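Local coordinates for putative GAF sensor protein (Burkholderia vietnamiensis, PDB 5HL6), which probably reduces free L-methionine (R)-S-oxide, as a GAF-domain member of the free methionine sulfoxide reductase family, at residues 22-27 against 54-59; 102-107 against 153-158; 40-45 against 74-79; 127-132 against 160-165; 94-99 against 137-142. All coordinates share one frame; numbering follows the deposited sequence.

Contact 1: 22-27 against 54-59. With EDO (1,2-ethanediol), chain C.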
# COMPACT_ATOMS: atom_id res chain seq x y z
N GLU B 22 4.37 1.98 -25.65
CA GLU B 22 5.70 1.55 -25.24
C GLU B 22 5.89 1.67 -23.73
O GLU B 22 6.45 0.77 -23.09
CB GLU B 22 6.77 2.35 -25.98
CG GLU B 22 6.85 2.04 -27.46
CD GLU B 22 7.68 3.05 -28.22
OE1 GLU B 22 7.73 4.22 -27.79
OE2 GLU B 22 8.29 2.67 -29.24
N LEU B 23 5.40 2.77 -23.14
CA LEU B 23 5.55 2.95 -21.70
C LEU B 23 4.80 1.88 -20.92
O LEU B 23 5.33 1.33 -19.95
CB LEU B 23 5.06 4.35 -21.30
N TYR B 24 3.57 1.56 -21.33
CA TYR B 24 2.82 0.50 -20.66
C TYR B 24 3.47 -0.86 -20.86
O TYR B 24 3.41 -1.71 -19.97
CB TYR B 24 1.37 0.47 -21.15
CG TYR B 24 0.46 1.44 -20.41
CD1 TYR B 24 0.05 1.18 -19.10
CD2 TYR B 24 -0.01 2.60 -21.03
CE1 TYR B 24 -0.78 2.06 -18.43
CE2 TYR B 24 -0.84 3.48 -20.36
CZ TYR B 24 -1.22 3.21 -19.06
OH TYR B 24 -2.06 4.09 -18.40
N ALA B 25 4.08 -1.09 -22.02
CA ALA B 25 4.79 -2.35 -22.24
C ALA B 25 6.00 -2.46 -21.32
O ALA B 25 6.25 -3.51 -20.73
CB ALA B 25 5.21 -2.47 -23.70
N THR B 26 6.77 -1.37 -21.18
CA THR B 26 7.90 -1.38 -20.26
C THR B 26 7.44 -1.60 -18.83
O THR B 26 8.06 -2.38 -18.08
CB THR B 26 8.67 -0.06 -20.39
OG1 THR B 26 9.30 0.00 -21.67
CG2 THR B 26 9.72 0.07 -19.29
N LEU B 27 6.35 -0.95 -18.43
CA LEU B 27 5.84 -1.09 -17.07
C LEU B 27 5.32 -2.50 -16.81
O LEU B 27 5.47 -3.02 -15.69
CB LEU B 27 4.75 -0.04 -16.83
CG LEU B 27 4.26 0.20 -15.40
CD1 LEU B 27 5.43 0.41 -14.45
CD2 LEU B 27 3.32 1.40 -15.35
N HIS B 54 3.94 5.18 -9.02
CA HIS B 54 5.11 6.02 -9.13
C HIS B 54 5.72 6.02 -10.53
O HIS B 54 6.65 6.78 -10.78
CB HIS B 54 6.14 5.62 -8.06
CG HIS B 54 5.75 6.10 -6.69
ND1 HIS B 54 5.04 5.32 -5.80
CD2 HIS B 54 5.91 7.30 -6.09
CE1 HIS B 54 4.81 6.01 -4.70
NE2 HIS B 54 5.33 7.22 -4.85
N SER B 55 5.16 5.24 -11.46
CA SER B 55 5.64 5.24 -12.83
C SER B 55 4.82 6.11 -13.78
O SER B 55 5.33 6.47 -14.85
CB SER B 55 5.67 3.81 -13.37
OG SER B 55 6.47 2.98 -12.53
N LEU B 56 3.58 6.45 -13.44
CA LEU B 56 2.73 7.28 -14.27
C LEU B 56 2.50 8.64 -13.61
O LEU B 56 2.33 8.72 -12.39
CB LEU B 56 1.39 6.59 -14.55
CG LEU B 56 1.52 5.16 -15.06
CD1 LEU B 56 0.19 4.45 -14.99
CD2 LEU B 56 2.07 5.11 -16.47
N ASP B 57 2.50 9.70 -14.41
CA ASP B 57 2.36 11.03 -13.84
C ASP B 57 0.88 11.40 -13.71
O ASP B 57 -0.00 10.72 -14.23
CB ASP B 57 3.10 12.07 -14.69
CG ASP B 57 2.37 12.43 -15.98
OD1 ASP B 57 1.61 11.59 -16.50
OD2 ASP B 57 2.56 13.56 -16.46
N ARG B 58 0.62 12.46 -12.95
CA ARG B 58 -0.72 13.03 -12.81
C ARG B 58 -1.72 12.00 -12.26
O ARG B 58 -2.83 11.86 -12.77
CB ARG B 58 -1.21 13.59 -14.15
CG ARG B 58 -0.35 14.71 -14.71
CD ARG B 58 -0.86 15.17 -16.07
NE ARG B 58 -0.81 14.10 -17.07
CZ ARG B 58 -1.54 14.07 -18.18
NH1 ARG B 58 -2.39 15.05 -18.44
NH2 ARG B 58 -1.42 13.06 -19.03
N LEU B 59 -1.31 11.29 -11.21
CA LEU B 59 -2.17 10.34 -10.50
C LEU B 59 -2.34 10.78 -9.05
O LEU B 59 -1.45 11.39 -8.46
CB LEU B 59 -1.59 8.93 -10.52
CG LEU B 59 -1.38 8.24 -11.87
CD1 LEU B 59 -0.97 6.80 -11.65
CD2 LEU B 59 -2.65 8.33 -12.71
C1 EDO C . 1.68 10.05 -8.78
O1 EDO C . 1.48 10.60 -10.09
C2 EDO C . 3.17 10.01 -8.45
O2 EDO C . 3.86 9.29 -9.49
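Leu-27 and Tyr-24, one turn apart on the helical segment 22-27, both reach the chain at Ser-55 and Leu-56. Most of the contact is apolar. The CD2 methyl of Leu-27 meets CD2 of Leu-56 at 4.1 Å, while its CD1 branch lies against Ser-55, 3.6 Å from CB. With CG anti to the backbone N (chi1 -168°), Leu-27 sends both methyls out toward this corner. Tyr-24 comes in across Leu-56 at about a right angle, and its OH lies 4.1 Å from Leu-56 CD1.

The polar ends are held elsewhere: Tyr-24 OH is hydrogen-bonded to Asp-154, and Ser-55 OG to the backbone oxygen of Leu-51, one turn back in the chain. A 1,2-ethanediol, probably from the crystallisation liquor, bridges the backbone between Leu-56 and Leu-59. Its O1 donates to Leu-56 O at 3.1 Å and accepts from Leu-59 N at 3.1 Å, with an N-H...O angle of 151°; Tyr-53 O binds the diol too.

Helix 152-176 closes over the cluster, with Met-158 on Tyr-24 and Leu-56 and Leu-161 on Tyr-24 and Leu-27, so helices 20-35, 41-55 and 152-176 all meet here.

Contact 2: 102-107 against 153-158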
# COMPACT_ATOMS: atom_id res chain seq x y z
N THR B 102 -14.64 -2.93 -17.90
CA THR B 102 -13.74 -1.84 -17.54
C THR B 102 -14.47 -0.51 -17.68
O THR B 102 -15.20 -0.27 -18.65
CB THR B 102 -12.50 -1.86 -18.43
OG1 THR B 102 -11.69 -2.99 -18.09
CG2 THR B 102 -11.66 -0.60 -18.26
N GLN B 103 -14.29 0.36 -16.68
CA GLN B 103 -14.91 1.67 -16.64
C GLN B 103 -13.85 2.73 -16.88
O GLN B 103 -12.81 2.72 -16.22
CB GLN B 103 -15.61 1.90 -15.30
CG GLN B 103 -16.58 0.80 -14.90
CD GLN B 103 -17.81 0.74 -15.78
OE1 GLN B 103 -18.46 1.76 -16.06
NE2 GLN B 103 -18.16 -0.47 -16.22
N VAL B 104 -14.10 3.64 -17.81
CA VAL B 104 -13.23 4.78 -18.06
C VAL B 104 -14.07 6.04 -17.93
O VAL B 104 -15.06 6.21 -18.66
CB VAL B 104 -12.55 4.70 -19.44
CG1 VAL B 104 -11.64 5.90 -19.65
CG2 VAL B 104 -11.78 3.40 -19.59
N VAL B 105 -13.70 6.90 -16.99
CA VAL B 105 -14.47 8.10 -16.68
C VAL B 105 -13.61 9.31 -16.99
O VAL B 105 -12.53 9.48 -16.40
CB VAL B 105 -14.93 8.11 -15.21
CG1 VAL B 105 -15.89 9.26 -14.95
CG2 VAL B 105 -15.56 6.77 -14.86
N ARG B 106 -14.07 10.15 -17.93
CA ARG B 106 -13.32 11.34 -18.29
C ARG B 106 -13.57 12.51 -17.33
O ARG B 106 -12.69 13.36 -17.15
CB ARG B 106 -13.68 11.76 -19.73
N ASP B 107 -14.74 12.56 -16.71
CA ASP B 107 -15.10 13.62 -15.77
C ASP B 107 -15.97 13.03 -14.68
O ASP B 107 -17.09 12.59 -14.94
CB ASP B 107 -15.84 14.76 -16.48
CG ASP B 107 -16.53 15.72 -15.51
OD1 ASP B 107 -16.07 15.86 -14.35
OD2 ASP B 107 -17.54 16.35 -15.91
N GLU B 153 -5.94 4.31 -24.89
CA GLU B 153 -4.61 3.74 -24.75
C GLU B 153 -4.30 3.42 -23.30
O GLU B 153 -3.69 2.39 -23.00
CB GLU B 153 -3.56 4.69 -25.31
CG GLU B 153 -3.47 4.73 -26.82
CD GLU B 153 -2.33 5.61 -27.31
OE1 GLU B 153 -2.41 6.84 -27.11
OE2 GLU B 153 -1.36 5.07 -27.87
N ASP B 154 -4.73 4.29 -22.38
CA ASP B 154 -4.61 3.97 -20.96
C ASP B 154 -5.50 2.79 -20.60
O ASP B 154 -5.14 1.96 -19.76
CB ASP B 154 -4.97 5.18 -20.10
CG ASP B 154 -3.98 6.31 -20.24
OD1 ASP B 154 -2.81 6.11 -19.87
OD2 ASP B 154 -4.38 7.40 -20.73
N ARG B 155 -6.68 2.71 -21.22
CA ARG B 155 -7.57 1.57 -20.99
C ARG B 155 -6.87 0.27 -21.37
O ARG B 155 -6.83 -0.68 -20.57
CB ARG B 155 -8.86 1.75 -21.79
CG ARG B 155 -9.96 0.76 -21.46
CD ARG B 155 -9.86 -0.51 -22.30
NE ARG B 155 -9.78 -0.22 -23.73
CZ ARG B 155 -9.42 -1.10 -24.65
NH1 ARG B 155 -9.37 -0.75 -25.93
NH2 ARG B 155 -9.10 -2.34 -24.30
N SER B 156 -6.30 0.21 -22.57
CA SER B 156 -5.58 -0.98 -23.00
C SER B 156 -4.36 -1.24 -22.13
O SER B 156 -4.05 -2.39 -21.80
CB SER B 156 -5.15 -0.83 -24.46
OG SER B 156 -6.28 -0.75 -25.31
N GLY B 157 -3.64 -0.17 -21.77
CA GLY B 157 -2.44 -0.34 -20.96
C GLY B 157 -2.74 -0.84 -19.56
O GLY B 157 -2.08 -1.76 -19.07
N MET B 158 -3.73 -0.23 -18.90
CA MET B 158 -4.11 -0.69 -17.57
C MET B 158 -4.58 -2.14 -17.59
O MET B 158 -4.27 -2.92 -16.69
CB MET B 158 -5.18 0.22 -16.97
CG MET B 158 -4.66 1.58 -16.53
SD MET B 158 -3.38 1.53 -15.25
CE MET B 158 -3.09 3.28 -15.08
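Strand 103-105 and helix 152-176 come closest at Val-104 and Arg-155, whose CA atoms are 7.1 Å apart. What touches is the root of the arginine, not its charged end. Arg-155 CG faces two methyls, CG2 of Val-104 at 3.7 Å and CG2 of Thr-102 at 3.9 Å. Val-104 CG2 also reaches Arg-155 CB, at 4.0 Å. Both of these side chains cross the arginine at about a right angle. Arg-155 starts with CG anti to the backbone N (chi1 -170°), which carries it toward the strand; bends at chi2 (-89°) and chi3 (-52°) then fold the rest back along its own helix. There NE makes a salt bridge with Asp-152 and NH2 another with Glu-159. The hydroxyl OG1 of Thr-102 is hydrogen-bonded to the other carboxylate oxygen of that same Glu-159, so the glutamate ties the residue just before the strand to the arginine.

Strand 103-105 is the outermost on this side of the sheet within the chain, and the contact lies at the surface. Aliphatic carbons do the touching, while acids before and after it in the helix, Asp-152 and Glu-159, hold the guanidinium, which probably limits how far that long side chain can swing.

Contact 3: 40-45 against 74-79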
# COMPACT_ATOMS: atom_id res chain seq x y z
N ASP B 40 3.88 -14.23 -1.85
CA ASP B 40 2.84 -13.61 -1.03
C ASP B 40 1.99 -12.64 -1.85
O ASP B 40 2.51 -11.68 -2.43
CB ASP B 40 3.46 -12.89 0.16
CG ASP B 40 2.41 -12.45 1.16
OD1 ASP B 40 2.05 -13.28 2.03
OD2 ASP B 40 1.94 -11.30 1.05
N LEU B 41 0.68 -12.87 -1.84
CA LEU B 41 -0.24 -12.12 -2.69
C LEU B 41 -0.37 -10.68 -2.23
O LEU B 41 -0.38 -9.75 -3.04
CB LEU B 41 -1.60 -12.81 -2.69
CG LEU B 41 -2.69 -12.05 -3.46
CD1 LEU B 41 -2.29 -11.92 -4.94
CD2 LEU B 41 -4.06 -12.74 -3.32
N ILE B 42 -0.46 -10.47 -0.92
CA ILE B 42 -0.62 -9.11 -0.40
C ILE B 42 0.63 -8.29 -0.66
O ILE B 42 0.55 -7.12 -1.05
CB ILE B 42 -0.99 -9.17 1.10
CG1 ILE B 42 -2.39 -9.75 1.26
CG2 ILE B 42 -0.89 -7.78 1.75
CD1 ILE B 42 -3.46 -8.89 0.60
N ALA B 43 1.82 -8.90 -0.52
CA ALA B 43 3.06 -8.21 -0.85
C ALA B 43 3.07 -7.80 -2.32
O ALA B 43 3.45 -6.67 -2.66
CB ALA B 43 4.27 -9.12 -0.56
N ASN B 44 2.68 -8.71 -3.21
CA ASN B 44 2.65 -8.37 -4.63
C ASN B 44 1.64 -7.27 -4.92
O ASN B 44 1.92 -6.36 -5.71
CB ASN B 44 2.38 -9.61 -5.48
CG ASN B 44 3.57 -10.55 -5.50
OD1 ASN B 44 4.72 -10.09 -5.50
ND2 ASN B 44 3.31 -11.84 -5.51
N ALA B 45 0.46 -7.32 -4.29
CA ALA B 45 -0.52 -6.26 -4.47
C ALA B 45 0.01 -4.91 -3.98
O ALA B 45 -0.14 -3.90 -4.66
CB ALA B 45 -1.82 -6.62 -3.74
N VAL B 74 -11.39 -2.62 0.48
CA VAL B 74 -10.16 -2.02 -0.04
C VAL B 74 -8.96 -2.88 0.35
O VAL B 74 -8.90 -3.42 1.47
CB VAL B 74 -10.01 -0.57 0.45
CG1 VAL B 74 -9.64 -0.52 1.95
CG2 VAL B 74 -8.96 0.16 -0.38
N GLY B 75 -8.02 -3.03 -0.58
CA GLY B 75 -6.76 -3.71 -0.34
C GLY B 75 -5.63 -2.71 -0.33
O GLY B 75 -5.85 -1.53 -0.02
N PRO B 76 -4.40 -3.13 -0.65
CA PRO B 76 -3.29 -2.16 -0.71
C PRO B 76 -3.57 -1.08 -1.73
O PRO B 76 -4.15 -1.34 -2.79
CB PRO B 76 -2.08 -3.02 -1.11
CG PRO B 76 -2.44 -4.43 -0.75
CD PRO B 76 -3.95 -4.50 -0.98
N PHE B 77 -3.13 0.15 -1.43
CA PHE B 77 -3.29 1.26 -2.36
C PHE B 77 -2.30 2.37 -2.03
O PHE B 77 -1.81 2.47 -0.90
CB PHE B 77 -4.72 1.80 -2.34
CG PHE B 77 -5.10 2.48 -1.04
CD1 PHE B 77 -4.82 3.83 -0.83
CD2 PHE B 77 -5.73 1.77 -0.03
CE1 PHE B 77 -5.17 4.46 0.37
CE2 PHE B 77 -6.07 2.39 1.18
CZ PHE B 77 -5.79 3.74 1.37
N GLN B 78 -2.04 3.23 -3.02
CA GLN B 78 -1.37 4.51 -2.86
C GLN B 78 -2.39 5.64 -2.95
O GLN B 78 -3.27 5.61 -3.82
CB GLN B 78 -0.29 4.73 -3.93
CG GLN B 78 0.70 3.61 -4.05
CD GLN B 78 1.47 3.40 -2.76
OE1 GLN B 78 2.08 4.32 -2.24
NE2 GLN B 78 1.42 2.18 -2.24
N GLY B 79 -2.27 6.63 -2.08
CA GLY B 79 -3.19 7.76 -2.04
C GLY B 79 -3.76 7.97 -0.65
O GLY B 79 -3.42 7.27 0.30
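Pro-76 meets the helical segment 40-45 with the edge of its ring, chiefly at Ala-45, the residue whose CA is nearest its own, at 6.2 Å. Starting at CB, the ring lies beside the backbone of Ala-45: the carbonyl carbon is 4.0 Å from Pro-76 CB and the oxygen 4.1 Å. CG goes deepest. It lies 3.8 Å from the Ala-45 methyl CB and 4.0 Å from the backbone oxygen of Ile-42, so it rests on the helix surface between two residues one turn apart. The Ile-42 side chain only brushes it, with CG2 4.5 Å from Pro-76 CG. At CD the ring closes back to its own backbone nitrogen, still 4.1 Å from Ala-45 CB.

Behind this contact helix 41-55 is just beginning. Asp-40 is its N-cap: OD2 accepts from Ala-43 N at 2.9 Å through its anti lone pair, with an N-H...O angle of 160°. The proline sits where the chain turns a corner, with Ala-46 and Phe-66 also against its ring. Beyond it, Gln-78 goes to the dimer interface, its amide hydrogen-bonded to Phe-77 and Gly-79 of the second subunit, while Ile-42 packs on Ile-42 of that subunit.

Across the two segments themselves the meeting is apolar. Small alanine lets the helix come close to the chain at Pro-76, and CG and CD of the proline pack carbon to carbon on Ala-45 CB; the backbone oxygen of Ile-42 lies near CG, but the ring carbons offer it no donor.

Contact 4: 127-132 against 160-165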
# COMPACT_ATOMS: atom_id res chain seq x y z
N VAL B 127 -10.55 -1.40 -13.58
CA VAL B 127 -10.40 -2.64 -14.35
C VAL B 127 -10.87 -3.79 -13.47
O VAL B 127 -10.28 -4.03 -12.41
CB VAL B 127 -8.94 -2.84 -14.79
CG1 VAL B 127 -8.79 -4.17 -15.56
CG2 VAL B 127 -8.48 -1.68 -15.64
N PRO B 128 -11.90 -4.54 -13.86
CA PRO B 128 -12.29 -5.71 -13.07
C PRO B 128 -11.24 -6.81 -13.17
O PRO B 128 -10.56 -6.97 -14.19
CB PRO B 128 -13.61 -6.14 -13.71
CG PRO B 128 -13.51 -5.65 -15.13
CD PRO B 128 -12.75 -4.35 -15.04
N LEU B 129 -11.09 -7.56 -12.08
CA LEU B 129 -10.13 -8.65 -11.96
C LEU B 129 -10.90 -9.94 -11.80
O LEU B 129 -11.67 -10.09 -10.85
CB LEU B 129 -9.20 -8.43 -10.76
CG LEU B 129 -8.47 -7.09 -10.74
CD1 LEU B 129 -7.83 -6.83 -9.35
CD2 LEU B 129 -7.42 -7.04 -11.85
N VAL B 130 -10.73 -10.86 -12.75
CA VAL B 130 -11.50 -12.09 -12.79
C VAL B 130 -10.55 -13.26 -12.96
O VAL B 130 -9.62 -13.20 -13.78
CB VAL B 130 -12.54 -12.06 -13.93
CG1 VAL B 130 -13.33 -13.35 -13.94
CG2 VAL B 130 -13.48 -10.85 -13.76
N ALA B 131 -10.77 -14.32 -12.18
CA ALA B 131 -9.90 -15.49 -12.18
C ALA B 131 -10.16 -16.37 -13.40
O ALA B 131 -11.13 -16.19 -14.15
CB ALA B 131 -10.12 -16.30 -10.90
N ALA B 132 -9.30 -17.38 -13.58
CA ALA B 132 -9.46 -18.30 -14.70
C ALA B 132 -10.79 -19.05 -14.63
O ALA B 132 -11.38 -19.36 -15.68
CB ALA B 132 -8.29 -19.30 -14.75
N ALA B 160 -3.60 -4.46 -19.62
CA ALA B 160 -2.43 -5.31 -19.76
C ALA B 160 -1.66 -5.40 -18.45
O ALA B 160 -1.14 -6.47 -18.11
CB ALA B 160 -1.53 -4.80 -20.89
N LEU B 161 -1.59 -4.30 -17.69
CA LEU B 161 -0.94 -4.38 -16.38
C LEU B 161 -1.69 -5.33 -15.46
O LEU B 161 -1.08 -6.14 -14.75
CB LEU B 161 -0.84 -2.99 -15.74
CG LEU B 161 0.07 -1.96 -16.41
CD1 LEU B 161 0.10 -0.67 -15.63
CD2 LEU B 161 1.48 -2.54 -16.57
N CYS B 162 -3.03 -5.26 -15.47
CA CYS B 162 -3.81 -6.12 -14.59
C CYS B 162 -3.68 -7.59 -15.00
O CYS B 162 -3.69 -8.46 -14.12
CB CYS B 162 -5.27 -5.67 -14.57
SG CYS B 162 -5.48 -4.08 -13.69
N ARG B 163 -3.53 -7.89 -16.30
CA ARG B 163 -3.28 -9.27 -16.70
C ARG B 163 -1.99 -9.79 -16.09
O ARG B 163 -1.90 -10.97 -15.71
CB ARG B 163 -3.24 -9.40 -18.22
CG ARG B 163 -4.60 -9.30 -18.86
CD ARG B 163 -4.60 -9.82 -20.30
NE ARG B 163 -3.94 -8.90 -21.23
CZ ARG B 163 -4.51 -7.81 -21.73
NH1 ARG B 163 -5.75 -7.48 -21.38
NH2 ARG B 163 -3.84 -7.03 -22.57
N VAL B 164 -0.97 -8.93 -15.98
CA VAL B 164 0.28 -9.37 -15.36
C VAL B 164 0.04 -9.72 -13.90
O VAL B 164 0.48 -10.77 -13.41
CB VAL B 164 1.37 -8.29 -15.51
CG1 VAL B 164 2.56 -8.61 -14.61
CG2 VAL B 164 1.81 -8.20 -16.96
N PHE B 165 -0.67 -8.85 -13.17
CA PHE B 165 -0.92 -9.11 -11.75
C PHE B 165 -1.73 -10.38 -11.57
O PHE B 165 -1.40 -11.24 -10.75
CB PHE B 165 -1.64 -7.93 -11.08
CG PHE B 165 -2.01 -8.22 -9.65
CD1 PHE B 165 -1.06 -8.10 -8.65
CD2 PHE B 165 -3.29 -8.65 -9.32
CE1 PHE B 165 -1.39 -8.40 -7.33
CE2 PHE B 165 -3.62 -8.94 -8.01
CZ PHE B 165 -2.66 -8.81 -7.02
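Cys-162 packs on Val-127 and Leu-129 where the C-terminal helix 152-176 lies over the antiparallel sheet of the GAF domain, a helix-on-sheet layer of the α+β GAF fold. Strand 123-130 offers alternate residues: Val-127 and Leu-129 face the helix, and Pro-128 between them points to the other side.

Leu-161, the second residue of the segment, turns from the strand to the neighbouring helices, where it packs on Ala-28 of helix 20-35 and on Phe-48 and Val-52 of helix 41-55. Next is Cys-162, which carries the whole direct contact. Its CB lies 3.7 Å from Leu-129 CD2 and 4.0 Å from Val-127 CG1. The thiol, with SG anti to the carbonyl carbon (chi1 -70°), leans toward Val-127 and also lies against Trp-140 on the adjoining strand. Sulfur and methyls make an apolar patch here. The CB of Arg-163 points away from the strand, and its exposed guanidinium lies with one face over Ala-160 CA. Val-164, like Leu-161, serves the helix layer and packs on Ala-31 of helix 20-35.

Phe-165 closes the segment. Its CB is directed at the strand and its ring, CD2 4.9 Å from Leu-129 CD1, stops just short of touching; it also meets Phe-64 with the planes at about 40° and Phe-48 at about 55°, and touches Leu-41 and Ala-45. Leu-129 for its part is flanked by Val-166 one turn up the helix from Cys-162.

The sulfur thus sits over the valine branch point: Cys-162 SG is 3.8 Å from both CB and CG1 of Val-127.

Contact 5: 94-99 against 137-142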
# COMPACT_ATOMS: atom_id res chain seq x y z
N GLY B 94 -17.95 -0.19 -7.91
CA GLY B 94 -18.98 -1.21 -7.78
C GLY B 94 -19.62 -1.55 -9.11
O GLY B 94 -19.96 -2.71 -9.37
N THR B 95 -19.76 -0.54 -9.98
CA THR B 95 -20.25 -0.79 -11.33
C THR B 95 -19.28 -1.68 -12.10
O THR B 95 -19.69 -2.64 -12.76
CB THR B 95 -20.46 0.53 -12.07
OG1 THR B 95 -21.51 1.28 -11.44
CG2 THR B 95 -20.81 0.27 -13.53
N ALA B 96 -17.98 -1.39 -12.00
CA ALA B 96 -17.00 -2.25 -12.66
C ALA B 96 -17.09 -3.69 -12.16
O ALA B 96 -17.08 -4.63 -12.95
CB ALA B 96 -15.59 -1.72 -12.44
N ALA B 97 -17.19 -3.87 -10.84
CA ALA B 97 -17.22 -5.22 -10.29
C ALA B 97 -18.47 -5.97 -10.72
O ALA B 97 -18.40 -7.17 -11.02
CB ALA B 97 -17.12 -5.17 -8.76
N GLN B 98 -19.61 -5.29 -10.79
CA GLN B 98 -20.86 -5.97 -11.11
C GLN B 98 -20.99 -6.25 -12.60
O GLN B 98 -21.37 -7.35 -13.00
CB GLN B 98 -22.05 -5.15 -10.61
CG GLN B 98 -23.39 -5.74 -11.05
CD GLN B 98 -24.55 -5.22 -10.23
OE1 GLN B 98 -24.99 -4.08 -10.39
NE2 GLN B 98 -25.06 -6.07 -9.34
N THR B 99 -20.71 -5.24 -13.44
CA THR B 99 -20.80 -5.43 -14.89
C THR B 99 -19.65 -6.27 -15.43
O THR B 99 -19.75 -6.77 -16.56
CB THR B 99 -20.83 -4.07 -15.60
OG1 THR B 99 -19.58 -3.40 -15.38
CG2 THR B 99 -21.97 -3.18 -15.08
N ILE B 137 -12.25 -11.55 -8.65
CA ILE B 137 -11.17 -11.27 -7.69
C ILE B 137 -11.40 -9.93 -7.00
O ILE B 137 -11.31 -9.82 -5.77
CB ILE B 137 -9.80 -11.29 -8.39
CG1 ILE B 137 -9.50 -12.68 -8.98
CG2 ILE B 137 -8.65 -10.81 -7.40
CD1 ILE B 137 -8.37 -12.70 -10.01
N GLY B 138 -11.68 -8.90 -7.78
CA GLY B 138 -11.89 -7.54 -7.27
C GLY B 138 -11.78 -6.55 -8.42
O GLY B 138 -12.12 -6.87 -9.56
N VAL B 139 -11.29 -5.35 -8.11
CA VAL B 139 -11.02 -4.36 -9.15
C VAL B 139 -9.70 -3.67 -8.88
O VAL B 139 -9.23 -3.59 -7.74
CB VAL B 139 -12.14 -3.31 -9.27
CG1 VAL B 139 -13.51 -3.97 -9.44
CG2 VAL B 139 -12.11 -2.35 -8.08
N TRP B 140 -9.11 -3.16 -9.95
CA TRP B 140 -7.97 -2.25 -9.91
C TRP B 140 -8.48 -0.86 -10.25
O TRP B 140 -9.16 -0.69 -11.27
CB TRP B 140 -6.90 -2.70 -10.92
CG TRP B 140 -5.84 -1.68 -11.22
CD1 TRP B 140 -5.72 -0.96 -12.36
CD2 TRP B 140 -4.76 -1.28 -10.36
NE1 TRP B 140 -4.62 -0.13 -12.28
CE2 TRP B 140 -4.02 -0.31 -11.06
CE3 TRP B 140 -4.34 -1.65 -9.08
CZ2 TRP B 140 -2.90 0.32 -10.52
CZ3 TRP B 140 -3.22 -1.04 -8.54
CH2 TRP B 140 -2.51 -0.07 -9.27
N ASP B 141 -8.18 0.13 -9.40
CA ASP B 141 -8.74 1.48 -9.52
C ASP B 141 -7.61 2.51 -9.55
O ASP B 141 -6.74 2.49 -8.68
CB ASP B 141 -9.69 1.78 -8.36
CG ASP B 141 -10.26 3.19 -8.39
OD1 ASP B 141 -10.42 3.78 -9.48
OD2 ASP B 141 -10.54 3.73 -7.31
N VAL B 142 -7.64 3.42 -10.53
CA VAL B 142 -6.66 4.50 -10.64
C VAL B 142 -7.38 5.81 -10.87
O VAL B 142 -8.30 5.88 -11.70
CB VAL B 142 -5.63 4.26 -11.77
CG1 VAL B 142 -4.55 5.34 -11.75
CG2 VAL B 142 -4.99 2.90 -11.63
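Val-139 CG1 presses on the short helix 91-99 at two neighbouring alanines, and this is all of the tight part. The methyl lies 3.9 Å from Ala-97 CB, equally 3.9 Å from Ala-97 N, and 4.3 Å from Ala-96 CB. Its torsion explains the fit: CG1 stands anti to the carbonyl carbon (chi1 -53°), pointing at the helix, while CG2 takes the place between backbone N and carbonyl carbon. Because the side chains it presents are only alanines, the helix backbone comes near the sheet, near enough for CG1 to reach Ala-97 N, with the CA atoms of Ala-97 and Val-139 6.4 Å apart. Val-126, on the next strand, fills in beside both Ala-96 and Val-139, and Leu-88 covers Ala-97.

The far side of the helix is looser. Gln-98 is exposed, and Thr-99 ends the helix with its hydroxyl turned back on it: OG1 donates to Thr-95 O at 2.7 Å from above the carbonyl plane, and Thr-99 N bonds the same oxygen at 2.9 Å.

The strand itself divides two layers. Trp-140 points to the opposite face, where it lies edge-to-face with Phe-48. Just before Val-139, Ile-137 and Gly-138 both face Leu-129 in a classic beta bulge. A central antiparallel sheet with long helices on one face and a short helix on the other is the familiar plan of the GAF fold.

All five contacts lie in one GAF domain; contacts 2 to 5 set helices on its antiparallel sheet, while contact 1 joins helices to each other. The centres of contacts 1 and 4 are about 17 Å apart, with Leu-161 connecting them. Contacts 2 and 4, centres about 14 Å apart, both use helix 152-176 and set it on the neighbouring strands 103-105 and 123-130. Contacts 4 and 5 have centres about 11 Å apart and adjacent, hydrogen-bonded strands; contact 5 holds helix 91-99. Contact 3 fastens helix 41-55 to strand 72-77. Along the chain contacts 1 and 3 cross, as do 2, 4 and 5 among themselves, so the N-terminal and C-terminal halves interleave separately, then pack together.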